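PDB 3IV6: putative Zn-dependent Alcohol Dehydrogenase from Rhodobacter sphaeroides, which binds S-adenosylmethionine in a Rossmann-type domain and is probably a methyltransferase rather than an alcohol dehydrogenase. Local coordinates for residues A[8-13]-A[212-217]; A[97-102]-A[121-126]; A[130-135]-A[254-259]. All blocks are in the same frame, centred on the assembly; numbering follows the deposited sequence.

Interaction 1: A[8-13]-A[212-217]; sequences NSKAEA and GKETRF
The flat peptide group that K213 shares with E214 is met at its oxygen by K10, whose NZ lies 2.7 Å from K213 O and close to the line of the carbonyl bond (C=O...N angle 166°). The carboxylate of E214 follows on the same strand. R216 NH1 approaches E214 OE1 on the anti side at 3.1 Å, 29° out of the carboxylate plane, and R122 and R211 add further salt bridges to this carboxylate. K10 bridges the gap by being almost fully stretched: CG stands anti to the carbonyl carbon (chi1 -71°) and the chain runs straight beyond it, taking CE past G212 CA at 4.3 Å. G212 is where the backbone leaves helix 201-210, and strand 213-215 begins right after it. At the other end N8 OD1 accepts from K10 N, a capping bond that steadies the turn from which the lysine sets out. N8 also touches S-adenosylmethionine and donates through ND2 to D98. The contact thus works through one long polar arm. Besides K213 O, K10 NZ reaches the carbonyl of R122 and a carboxylate oxygen of E127, so three acceptors grip the ammonium. This is a worked case of a lysine joining the N-terminal turn beside the cofactor pocket to strand 213-215.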
loop_
_atom_site.group_PDB
_atom_site.type_symbol
_atom_site.label_atom_id
_atom_site.label_comp_id
_atom_site.label_asym_id
_atom_site.label_seq_id
_atom_site.Cartn_x
_atom_site.Cartn_y
_atom_site.Cartn_z
ATOM N N ASN A 8 7.791 -8.154 11.339
ATOM C CA ASN A 8 6.975 -8.124 10.129
ATOM C C ASN A 8 7.555 -8.897 8.954
ATOM O O ASN A 8 8.263 -8.359 8.127
ATOM C CB ASN A 8 6.709 -6.684 9.708
ATOM C CG ASN A 8 5.488 -6.557 8.828
ATOM O OD1 ASN A 8 5.026 -7.533 8.234
ATOM N ND2 ASN A 8 4.946 -5.350 8.750
ATOM N N SER A 9 7.209 -10.167 8.870
ATOM C CA SER A 9 7.745 -11.047 7.842
ATOM C C SER A 9 7.223 -10.742 6.450
ATOM O O SER A 9 7.651 -11.375 5.481
ATOM C CB SER A 9 7.434 -12.508 8.198
ATOM O OG SER A 9 6.054 -12.686 8.472
ATOM N N LYS A 10 6.275 -9.814 6.338
ATOM C CA LYS A 10 5.797 -9.408 5.014
ATOM C C LYS A 10 6.916 -8.720 4.241
ATOM O O LYS A 10 6.978 -8.841 3.014
ATOM C CB LYS A 10 4.576 -8.510 5.089
ATOM C CG LYS A 10 3.351 -9.245 5.531
ATOM C CD LYS A 10 2.119 -8.357 5.515
ATOM C CE LYS A 10 0.870 -9.193 5.608
ATOM N NZ LYS A 10 -0.393 -8.451 5.388
ATOM N N ALA A 11 7.819 -8.035 4.941
ATOM C CA ALA A 11 8.918 -7.391 4.239
ATOM C C ALA A 11 9.703 -8.404 3.383
ATOM O O ALA A 11 10.194 -8.065 2.306
ATOM C CB ALA A 11 9.823 -6.627 5.193
ATOM N N GLU A 12 9.780 -9.654 3.835
ATOM C CA GLU A 12 10.391 -10.721 3.032
ATOM C C GLU A 12 9.781 -10.852 1.635
ATOM O O GLU A 12 10.479 -11.177 0.679
ATOM C CB GLU A 12 10.380 -12.091 3.758
ATOM C CG GLU A 12 11.561 -12.306 4.711
ATOM C CD GLU A 12 12.860 -11.699 4.163
ATOM O OE1 GLU A 12 13.527 -12.349 3.319
ATOM O OE2 GLU A 12 13.215 -10.564 4.570
ATOM N N ALA A 13 8.487 -10.598 1.514
ATOM C CA ALA A 13 7.835 -10.677 0.220
ATOM C C ALA A 13 8.423 -9.653 -0.753
ATOM O O ALA A 13 8.414 -9.846 -1.956
ATOM C CB ALA A 13 6.324 -10.480 0.363
ATOM N N GLY A 212 1.332 -13.071 3.250
ATOM C CA GLY A 212 0.600 -13.305 4.481
ATOM C C GLY A 212 -0.901 -13.227 4.286
ATOM O O GLY A 212 -1.435 -13.715 3.289
ATOM N N LYS A 213 -1.586 -12.609 5.244
ATOM C CA LYS A 213 -3.008 -12.318 5.103
ATOM C C LYS A 213 -3.229 -10.963 4.440
ATOM O O LYS A 213 -2.449 -10.030 4.636
ATOM C CB LYS A 213 -3.700 -12.355 6.468
ATOM C CG LYS A 213 -3.737 -13.733 7.107
ATOM C CD LYS A 213 -4.338 -13.678 8.502
ATOM C CE LYS A 213 -4.609 -15.073 9.042
ATOM N NZ LYS A 213 -5.341 -15.034 10.338
ATOM N N GLU A 214 -4.296 -10.861 3.655
ATOM C CA GLU A 214 -4.728 -9.562 3.093
ATOM C C GLU A 214 -6.254 -9.403 3.136
ATOM O O GLU A 214 -6.998 -10.321 2.809
ATOM C CB GLU A 214 -4.184 -9.337 1.673
ATOM C CG GLU A 214 -2.710 -8.892 1.645
ATOM C CD GLU A 214 -2.174 -8.699 0.234
ATOM O OE1 GLU A 214 -2.963 -8.937 -0.701
ATOM O OE2 GLU A 214 -0.985 -8.318 0.054
ATOM N N THR A 215 -6.718 -8.246 3.584
ATOM C CA THR A 215 -8.149 -7.997 3.667
ATOM C C THR A 215 -8.676 -7.265 2.421
ATOM O O THR A 215 -7.992 -6.413 1.880
ATOM C CB THR A 215 -8.424 -7.176 4.908
ATOM O OG1 THR A 215 -7.982 -7.916 6.059
ATOM C CG2 THR A 215 -9.912 -6.795 5.013
ATOM N N ARG A 216 -9.870 -7.614 1.940
ATOM C CA ARG A 216 -10.432 -6.889 0.800
ATOM C C ARG A 216 -11.404 -5.859 1.330
ATOM O O ARG A 216 -12.092 -6.100 2.317
ATOM C CB ARG A 216 -11.111 -7.788 -0.234
ATOM C CG ARG A 216 -10.203 -8.767 -1.027
ATOM C CD ARG A 216 -8.760 -8.358 -1.085
ATOM N NE ARG A 216 -7.976 -9.243 -1.963
ATOM C CZ ARG A 216 -6.648 -9.191 -2.097
ATOM N NH1 ARG A 216 -5.929 -8.307 -1.411
ATOM N NH2 ARG A 216 -6.033 -10.014 -2.917
ATOM N N PHE A 217 -11.426 -4.694 0.690
ATOM C CA PHE A 217 -12.254 -3.604 1.176
ATOM C C PHE A 217 -13.248 -3.177 0.131
ATOM O O PHE A 217 -12.949 -3.183 -1.056
ATOM C CB PHE A 217 -11.414 -2.382 1.591
ATOM C CG PHE A 217 -10.395 -2.663 2.665
ATOM C CD1 PHE A 217 -10.697 -2.441 4.003
ATOM C CD2 PHE A 217 -9.115 -3.106 2.331
ATOM C CE1 PHE A 217 -9.731 -2.686 5.026
ATOM C CE2 PHE A 217 -8.160 -3.345 3.313
ATOM C CZ PHE A 217 -8.469 -3.146 4.678
HETATM O O HOH W 1 0.476 -8.231 2.060
#

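Interaction 2: A[97-102]-A[121-126]; sequences LDITAE and NRFTTE. With SAM (S-adenosylmethionine), chain E.
T100 faces F123 from a type I turn spanning D98 to A101, closed by A101 N to D98 O, and the backbones stay well apart, with 9.1 Å between T100 CA and F123 CA. The side chains fill the interval. T100 CG2 makes an off-centre CH-pi contact, 4.2 Å from the centroid of the F123 ring, while I99 CG2 touches F123 CZ at 3.7 Å, the two side chains crossing at about a right angle. D98 has CG anti to its backbone N (chi1 174°), which brings OD1 to the cofactor, where it accepts from N6 of S-adenosylmethionine at 3.1 Å. The same oxygen takes T100 N, in an Asx turn, and T100 OG1, both from one face of the carboxylate. I99 N completes the pairing by donating to N1 at 3.0 Å. An acid for the amino group and a backbone N-H for N1 is consistent with adenine recognition as in Rossmann-type methyltransferases. T100 N, T100 OG1 and N6 on OD1, with N8 on OD2, probably hold the carboxylate's rotation, so the turn offers the base an acceptor and, next to it, an N-H, while F123 packs on I99 and T100 and sets its edge beside N6, with CE1 3.6 Å from N6.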
loop_
_atom_site.group_PDB
_atom_site.type_symbol
_atom_site.label_atom_id
_atom_site.label_comp_id
_atom_site.label_asym_id
_atom_site.label_seq_id
_atom_site.Cartn_x
_atom_site.Cartn_y
_atom_site.Cartn_z
ATOM N N LEU A 97 11.293 1.958 7.214
ATOM C CA LEU A 97 10.282 2.135 8.264
ATOM C C LEU A 97 9.038 1.276 8.028
ATOM O O LEU A 97 8.657 1.016 6.893
ATOM C CB LEU A 97 9.908 3.619 8.410
ATOM C CG LEU A 97 8.805 4.054 9.393
ATOM C CD1 LEU A 97 9.017 5.464 9.888
ATOM C CD2 LEU A 97 7.385 3.943 8.798
ATOM N N ASP A 98 8.402 0.839 9.106
ATOM C CA ASP A 98 7.213 0.030 8.961
ATOM C C ASP A 98 5.969 0.805 9.414
ATOM O O ASP A 98 5.709 0.933 10.605
ATOM C CB ASP A 98 7.363 -1.251 9.745
ATOM C CG ASP A 98 6.086 -2.093 9.759
ATOM O OD1 ASP A 98 5.010 -1.596 9.363
ATOM O OD2 ASP A 98 6.157 -3.267 10.194
ATOM N N ILE A 99 5.186 1.292 8.459
ATOM C CA ILE A 99 4.052 2.115 8.801
ATOM C C ILE A 99 3.040 1.514 9.781
ATOM O O ILE A 99 2.230 2.247 10.328
ATOM C CB ILE A 99 3.318 2.634 7.550
ATOM C CG1 ILE A 99 2.483 3.882 7.895
ATOM C CG2 ILE A 99 2.490 1.546 6.924
ATOM C CD1 ILE A 99 3.275 5.173 7.848
ATOM N N THR A 100 3.069 0.208 10.025
ATOM C CA THR A 100 2.173 -0.387 11.040
ATOM C C THR A 100 2.818 -0.438 12.434
ATOM O O THR A 100 2.202 -0.859 13.418
ATOM C CB THR A 100 1.752 -1.810 10.685
ATOM O OG1 THR A 100 2.887 -2.659 10.826
ATOM C CG2 THR A 100 1.215 -1.886 9.252
ATOM N N ALA A 101 4.082 -0.041 12.487
ATOM C CA ALA A 101 4.800 0.090 13.734
ATOM C C ALA A 101 4.619 1.525 14.235
ATOM O O ALA A 101 4.255 2.435 13.471
ATOM C CB ALA A 101 6.267 -0.213 13.523
ATOM N N GLU A 102 4.873 1.724 15.521
ATOM C CA GLU A 102 4.673 3.034 16.081
ATOM C C GLU A 102 5.709 3.989 15.507
ATOM O O GLU A 102 6.889 3.658 15.409
ATOM C CB GLU A 102 4.679 3.026 17.614
ATOM C CG GLU A 102 4.059 4.291 18.180
ATOM C CD GLU A 102 4.015 4.306 19.685
ATOM O OE1 GLU A 102 4.450 3.308 20.311
ATOM O OE2 GLU A 102 3.543 5.323 20.240
ATOM N N ASN A 121 -4.160 -2.175 0.772
ATOM C CA ASN A 121 -4.606 -3.450 0.249
ATOM C C ASN A 121 -3.602 -4.544 0.694
ATOM O O ASN A 121 -3.901 -5.742 0.657
ATOM C CB ASN A 121 -4.696 -3.362 -1.273
ATOM C CG ASN A 121 -5.943 -2.615 -1.756
ATOM O OD1 ASN A 121 -5.863 -1.483 -2.261
ATOM N ND2 ASN A 121 -7.096 -3.256 -1.621
ATOM N N ARG A 122 -2.413 -4.107 1.119
ATOM C CA ARG A 122 -1.389 -4.996 1.607
ATOM C C ARG A 122 -1.531 -5.273 3.089
ATOM O O ARG A 122 -0.635 -5.885 3.689
ATOM C CB ARG A 122 0.013 -4.439 1.326
ATOM C CG ARG A 122 0.391 -4.380 -0.164
ATOM C CD ARG A 122 -0.235 -5.552 -0.936
ATOM N NE ARG A 122 -0.876 -5.052 -2.146
ATOM C CZ ARG A 122 -2.069 -5.416 -2.593
ATOM N NH1 ARG A 122 -2.788 -6.313 -1.958
ATOM N NH2 ARG A 122 -2.535 -4.867 -3.696
ATOM N N PHE A 123 -2.653 -4.837 3.667
ATOM C CA PHE A 123 -2.927 -5.058 5.080
ATOM C C PHE A 123 -4.132 -5.937 5.390
ATOM O O PHE A 123 -5.055 -6.115 4.585
ATOM C CB PHE A 123 -3.110 -3.726 5.835
ATOM C CG PHE A 123 -1.961 -2.757 5.681
ATOM C CD1 PHE A 123 -0.630 -3.207 5.704
ATOM C CD2 PHE A 123 -2.209 -1.394 5.548
ATOM C CE1 PHE A 123 0.426 -2.352 5.555
ATOM C CE2 PHE A 123 -1.137 -0.496 5.412
ATOM C CZ PHE A 123 0.206 -0.999 5.408
ATOM N N THR A 124 -4.097 -6.496 6.596
ATOM C CA THR A 124 -5.292 -7.000 7.252
ATOM C C THR A 124 -5.986 -5.784 7.842
ATOM O O THR A 124 -5.442 -4.677 7.811
ATOM C CB THR A 124 -4.962 -7.940 8.403
ATOM O OG1 THR A 124 -4.194 -7.246 9.405
ATOM C CG2 THR A 124 -4.246 -9.199 7.904
ATOM N N THR A 125 -7.177 -5.976 8.384
ATOM C CA THR A 125 -7.919 -4.867 8.954
ATOM C C THR A 125 -7.227 -4.220 10.168
ATOM O O THR A 125 -7.072 -3.008 10.194
ATOM C CB THR A 125 -9.318 -5.302 9.320
ATOM O OG1 THR A 125 -9.889 -5.959 8.190
ATOM C CG2 THR A 125 -10.158 -4.104 9.682
ATOM N N GLU A 126 -6.827 -4.998 11.172
ATOM C CA GLU A 126 -6.082 -4.420 12.282
ATOM C C GLU A 126 -4.713 -3.844 11.869
ATOM O O GLU A 126 -4.224 -2.886 12.475
ATOM C CB GLU A 126 -5.901 -5.428 13.421
ATOM C CG GLU A 126 -5.058 -6.643 13.051
ATOM C CD GLU A 126 -3.571 -6.511 13.425
ATOM O OE1 GLU A 126 -3.181 -5.489 14.040
ATOM O OE2 GLU A 126 -2.789 -7.442 13.104
HETATM N N SAM E . 3.188 -1.187 -4.947
HETATM C CA SAM E . 1.941 -0.644 -5.453
HETATM C C SAM E . 2.147 0.729 -6.056
HETATM O O SAM E . 3.244 1.304 -6.084
HETATM O OXT SAM E . 1.166 1.240 -6.545
HETATM C CB SAM E . 0.855 -0.654 -4.383
HETATM C CG SAM E . 1.180 -1.457 -3.116
HETATM S SD SAM E . 2.222 -0.642 -1.863
HETATM C CE SAM E . 2.713 0.912 -2.664
HETATM C "C5'" SAM E . 3.707 -1.706 -1.795
HETATM C "C4'" SAM E . 5.018 -1.089 -1.323
HETATM O "O4'" SAM E . 4.899 -0.693 0.032
HETATM C "C3'" SAM E . 6.177 -2.069 -1.354
HETATM O "O3'" SAM E . 7.320 -1.331 -1.721
HETATM C "C2'" SAM E . 6.356 -2.503 0.086
HETATM O "O2'" SAM E . 7.713 -2.735 0.400
HETATM C "C1'" SAM E . 5.842 -1.313 0.875
HETATM N N9 SAM E . 5.178 -1.731 2.118
HETATM C C8 SAM E . 4.243 -2.726 2.242
HETATM N N7 SAM E . 3.887 -2.829 3.551
HETATM C C5 SAM E . 4.581 -1.911 4.281
HETATM C C6 SAM E . 4.593 -1.593 5.652
HETATM N N6 SAM E . 3.839 -2.233 6.549
HETATM N N1 SAM E . 5.438 -0.600 6.082
HETATM C C2 SAM E . 6.259 0.044 5.166
HETATM N N3 SAM E . 6.245 -0.246 3.822
HETATM C C4 SAM E . 5.413 -1.218 3.382
#

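Interaction 3: A[130-135]-A[254-259]; sequences RACLGM and YQFSRR
C132 and M135, one helical turn apart, both bring sulfur or selenium near F256 CZ, obliquely to the ring. M135 is deposited as selenomethionine, and its SE lies 4.4 Å from F256 CZ. C132 SG is at the same distance from F256 CZ, and a wider sulfur-aromatic relation places C132 SG 5.5 Å from the ring centroid, 58° off the normal. The CB of F256 points toward the helix, and with CG between the backbone N and carbonyl carbon (chi1 60°) the ring extends to C132 and M135. Two residues on, R258 begins the same way but then bends at chi2 and chi3, bringing its guanidinium to L133 on the helix. There L133 CD1 sits at the guanidinium edge, in its plane, 3.5 Å from R258 NH1. The CB of L133 points away from the strand, and it is the turn of the chain beyond CB that carries the methyl back to the arginine. Apolar atoms thus meet in the middle, and an aliphatic-guanidinium contact closes the border. The helix passes the strand at a signed crossing angle of -70°, with axes 10.1 Å apart. Helix 125-139 lies here against the mixed sheet: F256 and M135 also share V144 of strand 143-149, M135 reaches V114 and N116 of strand 113-117, and strand 251-258 continues the sheet toward 237-244.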
loop_
_atom_site.group_PDB
_atom_site.type_symbol
_atom_site.label_atom_id
_atom_site.label_comp_id
_atom_site.label_asym_id
_atom_site.label_seq_id
_atom_site.Cartn_x
_atom_site.Cartn_y
_atom_site.Cartn_z
ATOM N N ARG A 130 -3.721 0.308 12.395
ATOM C CA ARG A 130 -2.410 0.798 12.816
ATOM C C ARG A 130 -1.714 1.691 11.759
ATOM O O ARG A 130 -1.128 2.726 12.083
ATOM C CB ARG A 130 -1.519 -0.376 13.238
ATOM C CG ARG A 130 -1.823 -0.900 14.629
ATOM C CD ARG A 130 -0.761 -1.881 15.102
ATOM N NE ARG A 130 -0.907 -3.178 14.447
ATOM C CZ ARG A 130 0.023 -3.769 13.701
ATOM N NH1 ARG A 130 1.215 -3.201 13.503
ATOM N NH2 ARG A 130 -0.249 -4.946 13.166
ATOM N N ALA A 131 -1.768 1.278 10.500
ATOM C CA ALA A 131 -1.174 2.065 9.430
ATOM C C ALA A 131 -1.757 3.478 9.362
ATOM O O ALA A 131 -1.007 4.449 9.362
ATOM C CB ALA A 131 -1.325 1.363 8.089
ATOM N N CYS A 132 -3.081 3.592 9.316
ATOM C CA CYS A 132 -3.729 4.904 9.179
ATOM C C CYS A 132 -3.328 5.835 10.295
ATOM O O CYS A 132 -2.949 6.955 10.032
ATOM C CB CYS A 132 -5.262 4.776 9.048
ATOM S SG CYS A 132 -5.678 3.928 7.471
ATOM N N LEU A 133 -3.380 5.355 11.535
ATOM C CA LEU A 133 -2.768 6.038 12.686
ATOM C C LEU A 133 -1.315 6.522 12.408
ATOM O O LEU A 133 -0.982 7.670 12.655
ATOM C CB LEU A 133 -2.819 5.138 13.925
ATOM C CG LEU A 133 -2.690 5.781 15.314
ATOM C CD1 LEU A 133 -3.535 7.049 15.448
ATOM C CD2 LEU A 133 -3.078 4.794 16.382
ATOM N N GLY A 134 -0.470 5.648 11.876
ATOM C CA GLY A 134 0.858 6.042 11.494
ATOM C C GLY A 134 0.893 7.179 10.480
ATOM O O GLY A 134 1.733 8.068 10.556
HETATM N N MSE A 135 0.015 7.154 9.492
HETATM C CA MSE A 135 0.041 8.192 8.478
HETATM C C MSE A 135 -0.361 9.540 9.110
HETATM O O MSE A 135 0.225 10.606 8.833
HETATM C CB MSE A 135 -0.898 7.836 7.339
HETATM C CG MSE A 135 -0.562 6.575 6.582
HETATM SE SE MSE A 135 -2.002 5.952 5.376
HETATM C CE MSE A 135 -1.482 4.077 5.216
ATOM N N TYR A 254 -8.609 8.491 -1.091
ATOM C CA TYR A 254 -9.232 9.063 0.107
ATOM C C TYR A 254 -8.301 10.051 0.712
ATOM O O TYR A 254 -7.153 9.702 1.003
ATOM C CB TYR A 254 -9.476 8.006 1.194
ATOM C CG TYR A 254 -10.413 6.946 0.767
ATOM C CD1 TYR A 254 -11.745 6.972 1.172
ATOM C CD2 TYR A 254 -9.987 5.925 -0.075
ATOM C CE1 TYR A 254 -12.634 5.996 0.772
ATOM C CE2 TYR A 254 -10.879 4.921 -0.497
ATOM C CZ TYR A 254 -12.212 4.970 -0.069
ATOM O OH TYR A 254 -13.127 4.027 -0.469
ATOM N N GLN A 255 -8.813 11.262 0.936
ATOM C CA GLN A 255 -8.048 12.347 1.539
ATOM C C GLN A 255 -8.640 12.603 2.912
ATOM O O GLN A 255 -9.838 12.850 3.056
ATOM C CB GLN A 255 -8.103 13.591 0.651
ATOM C CG GLN A 255 -7.582 14.863 1.308
ATOM C CD GLN A 255 -7.483 16.010 0.323
ATOM O OE1 GLN A 255 -7.044 15.823 -0.808
ATOM N NE2 GLN A 255 -7.899 17.205 0.744
ATOM N N PHE A 256 -7.804 12.499 3.931
ATOM C CA PHE A 256 -8.268 12.630 5.309
ATOM C C PHE A 256 -7.225 13.258 6.236
ATOM O O PHE A 256 -6.036 13.377 5.914
ATOM C CB PHE A 256 -8.768 11.280 5.870
ATOM C CG PHE A 256 -7.720 10.159 5.904
ATOM C CD1 PHE A 256 -7.041 9.851 7.091
ATOM C CD2 PHE A 256 -7.422 9.390 4.777
ATOM C CE1 PHE A 256 -6.092 8.797 7.162
ATOM C CE2 PHE A 256 -6.465 8.350 4.851
ATOM C CZ PHE A 256 -5.824 8.058 6.042
ATOM N N SER A 257 -7.677 13.640 7.414
ATOM C CA SER A 257 -6.820 14.371 8.326
ATOM C C SER A 257 -7.456 14.307 9.696
ATOM O O SER A 257 -8.591 13.832 9.805
ATOM C CB SER A 257 -6.757 15.814 7.877
ATOM O OG SER A 257 -8.073 16.291 7.837
ATOM N N ARG A 258 -6.725 14.731 10.731
ATOM C CA ARG A 258 -7.330 14.925 12.029
ATOM C C ARG A 258 -6.781 16.217 12.574
ATOM O O ARG A 258 -5.568 16.376 12.663
ATOM C CB ARG A 258 -7.086 13.749 12.992
ATOM C CG ARG A 258 -5.654 13.533 13.366
ATOM C CD ARG A 258 -5.528 13.194 14.819
ATOM N NE ARG A 258 -4.834 11.919 15.039
ATOM C CZ ARG A 258 -3.507 11.753 15.015
ATOM N NH1 ARG A 258 -3.000 10.543 15.253
ATOM N NH2 ARG A 258 -2.690 12.781 14.746
ATOM N N ARG A 259 -7.658 17.151 12.922
ATOM C CA ARG A 259 -7.192 18.416 13.486
ATOM C C ARG A 259 -8.083 18.815 14.646
ATOM O O ARG A 259 -9.178 18.273 14.783
ATOM C CB ARG A 259 -7.163 19.521 12.413
ATOM C CG ARG A 259 -6.498 19.130 11.076
ATOM C CD ARG A 259 -6.559 20.269 10.040
ATOM N NE ARG A 259 -5.751 19.999 8.847
ATOM C CZ ARG A 259 -6.236 19.666 7.648
ATOM N NH1 ARG A 259 -7.544 19.561 7.468
ATOM N NH2 ARG A 259 -5.417 19.432 6.622
#

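Overall arrangement
From the N terminus, segment 8-13 reaches across most of the chain to 212-217, and interaction 1 thereby closes a loop of nearly two hundred residues. Interaction 2 is nested within it: its short loop holds strand 113-117 and returns at the start of helix 125-139. That helix then supplies residues 130-135 to interaction 3, whose loop runs to the last strand of the chain, 251-258. Interactions 1 and 3 therefore cross along the chain, though they do not touch in space. Interaction 2 lies between them, probably hydrogen-bonded to interaction 1 through N8-D98 and T215-F123, and to interaction 3 through R130-T100. Together they tie the N-terminal segment, the small antiparallel sheet and the Rossmann-type core around the cofactor.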